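PDB 3RNL: sulfotransferase from Alicyclobacillus acidocaldarius subsp. acidocaldarius, which probably transfers a sulfuryl group to an acceptor molecule and binds magnesium. Local coordinates for residues R8-A17 and R84-L94; M115-A123 and R276-V287. All coordinates share one frame; numbering follows the deposited sequence.

Contact 1. Residues R8-A17 and R84-L94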
loop_
_atom_site.group_PDB
_atom_site.type_symbol
_atom_site.label_atom_id
_atom_site.label_comp_id
_atom_site.label_asym_id
_atom_site.label_seq_id
_atom_site.Cartn_x
_atom_site.Cartn_y
_atom_site.Cartn_z
ATOM N N ARG A 8 -13.384 -12.683 10.715
ATOM C CA ARG A 8 -12.210 -11.856 10.931
ATOM C C ARG A 8 -11.257 -11.964 9.743
ATOM O O ARG A 8 -11.310 -12.950 8.993
ATOM C CB ARG A 8 -11.531 -12.215 12.252
ATOM C CG ARG A 8 -11.344 -13.691 12.459
ATOM C CD ARG A 8 -10.161 -14.179 11.662
ATOM N NE ARG A 8 -9.270 -15.016 12.457
ATOM C CZ ARG A 8 -8.008 -15.259 12.130
ATOM N NH1 ARG A 8 -7.498 -14.712 11.035
ATOM N NH2 ARG A 8 -7.256 -16.034 12.903
ATOM N N PRO A 9 -10.415 -10.945 9.546
ATOM C CA PRO A 9 -9.498 -10.948 8.399
ATOM C C PRO A 9 -8.368 -11.954 8.574
ATOM O O PRO A 9 -7.884 -12.181 9.693
ATOM C CB PRO A 9 -8.954 -9.527 8.382
ATOM C CG PRO A 9 -9.019 -9.094 9.834
ATOM C CD PRO A 9 -10.274 -9.733 10.374
ATOM N N ASN A 10 -8.093 -12.709 7.529
ATOM C CA ASN A 10 -6.853 -13.472 7.439
ATOM C C ASN A 10 -5.775 -13.014 6.450
ATOM O O ASN A 10 -4.785 -13.726 6.256
ATOM C CB ASN A 10 -7.130 -14.961 7.375
ATOM C CG ASN A 10 -7.988 -15.322 6.199
ATOM O OD1 ASN A 10 -8.045 -14.587 5.226
ATOM N ND2 ASN A 10 -8.672 -16.456 6.289
ATOM N N PHE A 11 -6.023 -11.920 5.739
ATOM C CA PHE A 11 -4.974 -11.323 4.915
ATOM C C PHE A 11 -5.151 -9.817 4.859
ATOM O O PHE A 11 -6.243 -9.298 5.148
ATOM C CB PHE A 11 -4.890 -11.971 3.510
ATOM C CG PHE A 11 -5.966 -11.534 2.535
ATOM C CD1 PHE A 11 -5.727 -10.509 1.625
ATOM C CD2 PHE A 11 -7.185 -12.212 2.478
ATOM C CE1 PHE A 11 -6.714 -10.117 0.696
ATOM C CE2 PHE A 11 -8.172 -11.839 1.560
ATOM C CZ PHE A 11 -7.934 -10.788 0.662
ATOM N N PHE A 12 -4.070 -9.110 4.544
ATOM C CA PHE A 12 -4.134 -7.657 4.468
ATOM C C PHE A 12 -3.394 -7.205 3.244
ATOM O O PHE A 12 -2.346 -7.751 2.915
ATOM C CB PHE A 12 -3.474 -7.030 5.707
ATOM C CG PHE A 12 -4.141 -7.430 6.995
ATOM C CD1 PHE A 12 -5.240 -6.731 7.462
ATOM C CD2 PHE A 12 -3.668 -8.494 7.737
ATOM C CE1 PHE A 12 -5.864 -7.103 8.635
ATOM C CE2 PHE A 12 -4.285 -8.863 8.929
ATOM C CZ PHE A 12 -5.385 -8.167 9.373
ATOM N N ILE A 13 -3.949 -6.204 2.570
ATOM C CA ILE A 13 -3.255 -5.545 1.466
ATOM C C ILE A 13 -2.719 -4.261 2.074
ATOM O O ILE A 13 -3.486 -3.397 2.501
ATOM C CB ILE A 13 -4.226 -5.244 0.316
ATOM C CG1 ILE A 13 -4.738 -6.567 -0.276
ATOM C CG2 ILE A 13 -3.534 -4.406 -0.764
ATOM C CD1 ILE A 13 -5.915 -6.395 -1.270
ATOM N N VAL A 14 -1.400 -4.188 2.220
ATOM C CA VAL A 14 -0.832 -3.139 3.073
ATOM C C VAL A 14 -0.268 -1.902 2.388
ATOM O O VAL A 14 0.204 -0.981 3.059
ATOM C CB VAL A 14 0.221 -3.726 4.033
ATOM C CG1 VAL A 14 -0.418 -4.834 4.878
ATOM C CG2 VAL A 14 1.419 -4.271 3.242
ATOM N N GLY A 15 -0.243 -1.889 1.062
ATOM C CA GLY A 15 0.368 -0.754 0.372
ATOM C C GLY A 15 1.095 -1.306 -0.836
ATOM O O GLY A 15 0.954 -2.499 -1.139
ATOM N N ALA A 16 1.935 -0.485 -1.459
ATOM C CA ALA A 16 2.148 0.875 -0.998
ATOM C C ALA A 16 1.110 1.803 -1.630
ATOM O O ALA A 16 0.389 1.399 -2.543
ATOM C CB ALA A 16 3.565 1.338 -1.389
ATOM N N ALA A 17 1.099 3.064 -1.206
ATOM C CA ALA A 17 0.120 4.028 -1.711
ATOM C C ALA A 17 0.476 4.423 -3.146
ATOM O O ALA A 17 1.648 4.614 -3.451
ATOM C CB ALA A 17 0.088 5.270 -0.811
ATOM N N ARG A 84 -13.276 -18.228 2.336
ATOM C CA ARG A 84 -12.124 -18.730 3.079
ATOM C C ARG A 84 -11.097 -17.635 3.330
ATOM O O ARG A 84 -10.463 -17.606 4.384
ATOM C CB ARG A 84 -11.465 -19.904 2.342
ATOM C CG ARG A 84 -12.223 -21.219 2.477
ATOM C CD ARG A 84 -11.523 -22.344 1.717
ATOM N NE ARG A 84 -10.088 -22.388 1.993
ATOM C CZ ARG A 84 -9.519 -23.180 2.897
ATOM N NH1 ARG A 84 -10.258 -24.009 3.623
ATOM N NH2 ARG A 84 -8.205 -23.146 3.072
ATOM N N ALA A 85 -10.941 -16.736 2.358
ATOM C CA ALA A 85 -9.974 -15.650 2.460
ATOM C C ALA A 85 -10.716 -14.346 2.716
ATOM O O ALA A 85 -11.608 -13.981 1.952
ATOM C CB ALA A 85 -9.156 -15.540 1.177
ATOM N N VAL A 86 -10.344 -13.651 3.789
ATOM C CA VAL A 86 -11.032 -12.436 4.210
ATOM C C VAL A 86 -9.981 -11.362 4.419
ATOM O O VAL A 86 -9.074 -11.521 5.236
ATOM C CB VAL A 86 -11.826 -12.669 5.538
ATOM C CG1 VAL A 86 -12.479 -11.361 6.018
ATOM C CG2 VAL A 86 -12.904 -13.733 5.334
ATOM N N GLY A 87 -10.131 -10.212 3.772
ATOM C CA GLY A 87 -9.009 -9.294 3.803
ATOM C C GLY A 87 -9.414 -7.854 3.941
ATOM O O GLY A 87 -10.590 -7.522 3.922
ATOM N N GLU A 88 -8.425 -7.007 4.209
ATOM C CA GLU A 88 -8.691 -5.605 4.455
ATOM C C GLU A 88 -7.526 -4.823 3.890
ATOM O O GLU A 88 -6.385 -5.272 3.982
ATOM C CB GLU A 88 -8.826 -5.347 5.964
ATOM C CG GLU A 88 -9.297 -3.930 6.317
ATOM C CD GLU A 88 -8.159 -3.064 6.853
ATOM O OE1 GLU A 88 -7.900 -1.985 6.271
ATOM O OE2 GLU A 88 -7.527 -3.465 7.863
ATOM N N ALA A 89 -7.818 -3.665 3.298
ATOM C CA ALA A 89 -6.796 -2.891 2.579
ATOM C C ALA A 89 -6.657 -1.465 3.090
ATOM O O ALA A 89 -7.599 -0.681 2.979
ATOM C CB ALA A 89 -7.139 -2.842 1.088
ATOM N N SER A 90 -5.474 -1.126 3.594
ATOM C CA SER A 90 -5.142 0.269 3.945
ATOM C C SER A 90 -3.719 0.532 3.470
ATOM O O SER A 90 -2.794 -0.169 3.891
ATOM C CB SER A 90 -5.211 0.460 5.472
ATOM O OG SER A 90 -6.539 0.315 5.947
ATOM N N VAL A 91 -3.531 1.537 2.616
ATOM C CA VAL A 91 -2.269 1.673 1.895
ATOM C C VAL A 91 -1.076 2.184 2.705
ATOM O O VAL A 91 0.058 2.054 2.250
ATOM C CB VAL A 91 -2.428 2.526 0.629
ATOM C CG1 VAL A 91 -3.415 1.858 -0.324
ATOM C CG2 VAL A 91 -2.859 3.932 0.997
ATOM N N PHE A 92 -1.301 2.782 3.875
ATOM C CA PHE A 92 -0.170 3.174 4.702
ATOM C C PHE A 92 0.196 2.149 5.790
ATOM O O PHE A 92 1.045 2.403 6.636
ATOM C CB PHE A 92 -0.329 4.603 5.243
ATOM C CG PHE A 92 -0.421 5.633 4.147
ATOM C CD1 PHE A 92 0.677 5.895 3.337
ATOM C CD2 PHE A 92 -1.603 6.316 3.906
ATOM C CE1 PHE A 92 0.596 6.852 2.307
ATOM C CE2 PHE A 92 -1.685 7.261 2.883
ATOM C CZ PHE A 92 -0.580 7.522 2.083
ATOM N N TYR A 93 -0.476 1.004 5.779
ATOM C CA TYR A 93 -0.048 -0.095 6.649
ATOM C C TYR A 93 1.441 -0.416 6.442
ATOM O O TYR A 93 2.155 -0.734 7.388
ATOM C CB TYR A 93 -0.888 -1.332 6.347
ATOM C CG TYR A 93 -2.226 -1.423 7.053
ATOM C CD1 TYR A 93 -2.510 -0.659 8.178
ATOM C CD2 TYR A 93 -3.187 -2.331 6.618
ATOM C CE1 TYR A 93 -3.728 -0.778 8.844
ATOM C CE2 TYR A 93 -4.408 -2.457 7.273
ATOM C CZ TYR A 93 -4.661 -1.686 8.389
ATOM O OH TYR A 93 -5.859 -1.815 9.035
ATOM N N LEU A 94 1.911 -0.329 5.205
ATOM C CA LEU A 94 3.314 -0.652 4.907
ATOM C C LEU A 94 4.243 0.401 5.524
ATOM O O LEU A 94 5.331 0.105 6.040
ATOM C CB LEU A 94 3.495 -0.700 3.383
ATOM C CG LEU A 94 4.930 -1.022 2.934
ATOM C CD1 LEU A 94 5.387 -2.419 3.428
ATOM C CD2 LEU A 94 5.057 -0.922 1.405
HETATM O O HOH W 1 2.301 3.387 1.438
#
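N10 and F11 both hold CG between their own backbone N and carbonyl carbon (chi1 59° and 77°), and this turns the amide of N10 and the ring of F11 onto strand 85-89. That strand runs parallel to strand 11-13 in the sheet of a P-loop-type alpha/beta fold, and 11-13 leads into the loop from V14 to A17. The N10 amide spans two backbone sites: ND2 donates to R84 O, in the plane of both groups, while OD1 takes a nearly straight bond from V86 N (2.9 Å). V86 O in turn accepts from both N10 N and F11 N. The F11 ring lies flat under a glycine, with G87 CA 3.5 Å from the ring centroid and close to its normal; a side chain at G87 would collide with F11 CZ. Further along, I13 N donates to E88 O (3.0 Å), and S90 N lies nearly in line with the I13 C=O, though its own N-H is bent away (3.2 Å from N to I13 O). E88 crosses beside F12 with carboxylate and ring planes 78° apart. Its OE1 accepts from S90 OG and its OE2 from Y93 OH (2.6 Å), with Y73 as a further hydrogen-bonding partner of OE2, so this buried acid is held at both oxygens. Beyond the strands, the type I turn S90-Y93 packs against the loop. V14 CB meets Y93 CB at 3.5 Å, the two side chains crossing at about a right angle, and V14 O accepts from L94 N. G15 has backbone angles that call for glycine, and a cis peptide joins it to A16. The methyl of A17 touches F92 CE1 and V91 CG2. Next to it, one water accepts from A17 N and donates to V91 O (2.7 Å).

Contact 2. Residues M115-A123 and R276-V287; sequences MLRNPVDRA and REELTAFFAPDV
N118 meets helix 276-287 through a water that accepts from its ND2 and donates to T280 OG1, while its OD1 caps the helix beginning at P119 by accepting from V120 N (3.0 Å). This N-cap sits where strand 111-116 passes into helix 119-132, and the C-terminal helix crosses the first turn of that helix at 123°. P119 comes next, laying its ring over F283: CB stands 3.6 Å from the ring centroid, close to the normal, in a CH-pi contact, and CG touches F283 CG. The opposite face of the F283 ring is covered by F282 CD2, so the phenyl is clamped between proline and its own neighbour. V120 is a knob in the hole formed by R276, L279, T280 and F283. CG1, anti to the backbone N (chi1 179°), lies over a face of the R276 guanidinium in the conformer given, and CG2, beside the backbone N, meets L279 CB (3.9 Å) and T280 OG1. Were F283 an alanine, P119 would probably lose its aromatic platform and a gap would open beside V120 CG2. At D121, R276, modelled in two conformers, brings NH2 to OD1 in a salt bridge whose 2.5 Å length is too short to be trusted in detail. T280 OG1 also donates to R276 O, which takes T280 N from the other side of its plane. The join is thus mainly apolar, P119 and V120 against L279 and F283, with a water bridge and a probable charge pair at its polar margin.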
loop_
_atom_site.group_PDB
_atom_site.type_symbol
_atom_site.label_atom_id
_atom_site.label_comp_id
_atom_site.label_asym_id
_atom_site.label_seq_id
_atom_site.Cartn_x
_atom_site.Cartn_y
_atom_site.Cartn_z
HETATM N N MSE A 115 2.177 -4.313 -2.850
HETATM C CA MSE A 115 2.439 -4.003 -4.263
HETATM C C MSE A 115 3.347 -2.782 -4.328
HETATM O O MSE A 115 3.090 -1.780 -3.662
HETATM C CB MSE A 115 1.153 -3.752 -5.058
HETATM C CG MSE A 115 1.434 -3.452 -6.540
HETATM SE SE MSE A 115 -0.045 -3.927 -7.722
HETATM C CE MSE A 115 -1.490 -3.807 -6.457
ATOM N N LEU A 116 4.418 -2.878 -5.111
ATOM C CA LEU A 116 5.397 -1.799 -5.193
ATOM C C LEU A 116 5.524 -1.309 -6.612
ATOM O O LEU A 116 5.448 -2.076 -7.558
ATOM C CB LEU A 116 6.775 -2.283 -4.716
ATOM C CG LEU A 116 6.825 -2.917 -3.324
ATOM C CD1 LEU A 116 8.237 -3.458 -3.035
ATOM C CD2 LEU A 116 6.421 -1.908 -2.247
ATOM N N ARG A 117 5.775 -0.017 -6.740
ATOM C CA ARG A 117 5.934 0.597 -8.037
ATOM C C ARG A 117 7.227 1.401 -8.009
ATOM O O ARG A 117 7.636 1.849 -6.946
ATOM C CB ARG A 117 4.763 1.543 -8.224
ATOM C CG ARG A 117 4.776 2.294 -9.485
ATOM C CD ARG A 117 3.562 3.143 -9.517
ATOM N NE ARG A 117 3.382 3.746 -10.821
ATOM C CZ ARG A 117 2.366 4.539 -11.110
ATOM N NH1 ARG A 117 1.450 4.810 -10.182
ATOM N NH2 ARG A 117 2.264 5.042 -12.322
ATOM N N ASN A 118 7.837 1.649 -9.167
ATOM C CA ASN A 118 9.055 2.463 -9.190
ATOM C C ASN A 118 8.749 3.714 -8.363
ATOM O O ASN A 118 7.788 4.435 -8.642
ATOM C CB ASN A 118 9.339 2.856 -10.643
ATOM C CG ASN A 118 10.518 3.807 -10.804
ATOM O OD1 ASN A 118 10.980 4.437 -9.852
ATOM N ND2 ASN A 118 11.013 3.911 -12.042
ATOM N N PRO A 119 9.556 3.973 -7.319
ATOM C CA PRO A 119 9.184 5.041 -6.377
ATOM C C PRO A 119 9.240 6.438 -6.998
ATOM O O PRO A 119 8.650 7.365 -6.446
ATOM C CB PRO A 119 10.238 4.919 -5.262
ATOM C CG PRO A 119 11.387 4.148 -5.889
ATOM C CD PRO A 119 10.706 3.186 -6.841
ATOM N N VAL A 120 9.945 6.587 -8.112
ATOM C CA VAL A 120 9.926 7.859 -8.830
ATOM C C VAL A 120 8.516 8.106 -9.405
ATOM O O VAL A 120 7.942 9.189 -9.250
ATOM C CB VAL A 120 10.957 7.878 -9.962
ATOM C CG1 VAL A 120 10.891 9.218 -10.709
ATOM C CG2 VAL A 120 12.359 7.655 -9.400
ATOM N N ASP A 121 7.969 7.087 -10.071
ATOM C CA ASP A 121 6.619 7.173 -10.639
ATOM C C ASP A 121 5.566 7.266 -9.551
ATOM O O ASP A 121 4.549 7.942 -9.715
ATOM C CB ASP A 121 6.335 5.967 -11.538
ATOM C CG ASP A 121 7.213 5.967 -12.781
ATOM O OD1 ASP A 121 7.195 6.973 -13.515
ATOM O OD2 ASP A 121 7.929 4.982 -13.019
ATOM N N ARG A 122 5.790 6.555 -8.453
ATOM C CA ARG A 122 4.845 6.577 -7.330
ATOM C C ARG A 122 4.727 7.994 -6.768
ATOM O O ARG A 122 3.623 8.471 -6.460
ATOM C CB ARG A 122 5.306 5.637 -6.206
ATOM C CG ARG A 122 4.226 5.383 -5.132
ATOM C CD ARG A 122 4.831 5.175 -3.747
ATOM N NE ARG A 122 5.338 6.453 -3.240
ATOM C CZ ARG A 122 4.565 7.399 -2.713
ATOM N NH1 ARG A 122 3.244 7.206 -2.610
ATOM N NH2 ARG A 122 5.104 8.544 -2.300
ATOM N N ALA A 123 5.865 8.665 -6.616
ATOM C CA ALA A 123 5.855 10.033 -6.093
ATOM C C ALA A 123 5.028 10.931 -7.006
ATOM O O ALA A 123 4.214 11.735 -6.547
ATOM C CB ALA A 123 7.290 10.572 -5.964
ATOM N N ARG A 276 13.395 13.445 -12.782
ATOM C CA ARG A 276 13.397 11.994 -12.927
ATOM C C ARG A 276 14.802 11.440 -12.675
ATOM O O ARG A 276 14.965 10.436 -11.990
ATOM C CB ARG A 276 12.878 11.533 -14.289
ATOM C CG ARG A 276 12.955 9.993 -14.434
ATOM C CD ARG A 276 12.091 9.433 -15.553
ATOM N NE ARG A 276 10.665 9.518 -15.247
ATOM C CZ ARG A 276 9.978 8.595 -14.574
ATOM N NH1 ARG A 276 10.579 7.509 -14.110
ATOM N NH2 ARG A 276 8.689 8.776 -14.350
ATOM N N GLU A 277 15.818 12.106 -13.213
ATOM C CA GLU A 277 17.184 11.625 -13.011
ATOM C C GLU A 277 17.566 11.720 -11.535
ATOM O O GLU A 277 18.094 10.764 -10.960
ATOM C CB GLU A 277 18.184 12.426 -13.851
ATOM C CG GLU A 277 17.954 12.329 -15.345
ATOM C CD GLU A 277 18.350 10.980 -15.918
ATOM O OE1 GLU A 277 18.875 10.130 -15.166
ATOM O OE2 GLU A 277 18.140 10.772 -17.132
ATOM N N GLU A 278 17.292 12.866 -10.920
ATOM C CA GLU A 278 17.687 13.079 -9.528
ATOM C C GLU A 278 16.948 12.157 -8.561
ATOM O O GLU A 278 17.544 11.653 -7.613
ATOM C CB GLU A 278 17.475 14.535 -9.116
ATOM C CG GLU A 278 18.322 14.968 -7.933
ATOM C CD GLU A 278 18.336 16.480 -7.771
ATOM O OE1 GLU A 278 17.318 17.118 -8.119
ATOM O OE2 GLU A 278 19.360 17.027 -7.306
ATOM N N LEU A 279 15.651 11.952 -8.787
ATOM C CA LEU A 279 14.879 11.071 -7.914
ATOM C C LEU A 279 15.299 9.621 -8.095
ATOM O O LEU A 279 15.379 8.871 -7.117
ATOM C CB LEU A 279 13.373 11.216 -8.142
ATOM C CG LEU A 279 12.748 12.499 -7.575
ATOM C CD1 LEU A 279 11.272 12.588 -7.964
ATOM C CD2 LEU A 279 12.921 12.573 -6.061
ATOM N N THR A 280 15.603 9.228 -9.328
ATOM C CA THR A 280 16.094 7.861 -9.549
ATOM C C THR A 280 17.364 7.620 -8.718
ATOM O O THR A 280 17.509 6.595 -8.047
ATOM C CB THR A 280 16.321 7.559 -11.043
ATOM O OG1 THR A 280 15.084 7.731 -11.750
ATOM C CG2 THR A 280 16.808 6.130 -11.242
ATOM N N ALA A 281 18.276 8.584 -8.740
ATOM C CA ALA A 281 19.507 8.455 -7.964
ATOM C C ALA A 281 19.217 8.452 -6.461
ATOM O O ALA A 281 19.866 7.735 -5.688
ATOM C CB ALA A 281 20.488 9.586 -8.326
ATOM N N PHE A 282 18.249 9.260 -6.046
ATOM C CA PHE A 282 17.897 9.336 -4.628
ATOM C C PHE A 282 17.471 7.978 -4.067
ATOM O O PHE A 282 17.909 7.576 -2.981
ATOM C CB PHE A 282 16.768 10.341 -4.381
ATOM C CG PHE A 282 16.239 10.301 -2.969
ATOM C CD1 PHE A 282 16.927 10.937 -1.945
ATOM C CD2 PHE A 282 15.086 9.582 -2.664
ATOM C CE1 PHE A 282 16.452 10.881 -0.638
ATOM C CE2 PHE A 282 14.607 9.521 -1.367
ATOM C CZ PHE A 282 15.299 10.169 -0.348
ATOM N N PHE A 283 16.617 7.282 -4.812
ATOM C CA PHE A 283 16.074 5.995 -4.364
ATOM C C PHE A 283 17.023 4.822 -4.620
ATOM O O PHE A 283 16.815 3.733 -4.080
ATOM C CB PHE A 283 14.735 5.701 -5.067
ATOM C CG PHE A 283 13.601 6.592 -4.619
ATOM C CD1 PHE A 283 13.116 6.518 -3.327
ATOM C CD2 PHE A 283 13.018 7.499 -5.498
ATOM C CE1 PHE A 283 12.055 7.340 -2.909
ATOM C CE2 PHE A 283 11.973 8.325 -5.089
ATOM C CZ PHE A 283 11.487 8.233 -3.788
ATOM N N ALA A 284 18.056 5.031 -5.431
ATOM C CA ALA A 284 18.887 3.910 -5.894
ATOM C C ALA A 284 19.480 3.029 -4.783
ATOM O O ALA A 284 19.435 1.798 -4.876
ATOM C CB ALA A 284 19.975 4.386 -6.854
ATOM N N PRO A 285 20.045 3.642 -3.727
ATOM C CA PRO A 285 20.606 2.761 -2.691
ATOM C C PRO A 285 19.517 1.929 -2.003
ATOM O O PRO A 285 19.741 0.751 -1.682
ATOM C CB PRO A 285 21.260 3.740 -1.704
ATOM C CG PRO A 285 21.554 4.987 -2.564
ATOM C CD PRO A 285 20.362 5.063 -3.489
ATOM N N ASP A 286 18.349 2.524 -1.789
ATOM C CA ASP A 286 17.247 1.793 -1.160
ATOM C C ASP A 286 16.744 0.687 -2.080
ATOM O O ASP A 286 16.406 -0.411 -1.625
ATOM C CB ASP A 286 16.105 2.746 -0.794
ATOM C CG ASP A 286 15.160 2.145 0.227
ATOM O OD1 ASP A 286 15.527 2.116 1.427
ATOM O OD2 ASP A 286 14.067 1.703 -0.174
ATOM N N VAL A 287 16.689 0.974 -3.379
ATOM C CA VAL A 287 16.255 -0.031 -4.354
ATOM C C VAL A 287 17.215 -1.229 -4.363
ATOM O O VAL A 287 16.789 -2.391 -4.425
ATOM C CB VAL A 287 16.123 0.577 -5.776
ATOM C CG1 VAL A 287 15.951 -0.532 -6.838
ATOM C CG2 VAL A 287 14.952 1.566 -5.814
HETATM O O HOH W 2 13.359 5.696 -12.831
#

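Overall arrangement
The two contacts follow one another along the chain without overlap, their centres 24 Å apart. They share one parallel sheet, ordered 34-35, 85-89, 11-13, 111-116, 183-187. Contact 1 joins two neighbouring strands near the middle; contact 2 starts on the next strand, 111-116, and passes through helix 119-132 to the C-terminal helix 273-294. The two meet directly where M115 N and G15 O, and M115 O and A16 N, are each 2.8 Å apart, probable hydrogen bonds, and where L94 packs on L116. R122 NH1 also donates to A17 O. The central sheet is thereby linked to the chain's last helix, which comes after the unmodelled residues 218-268.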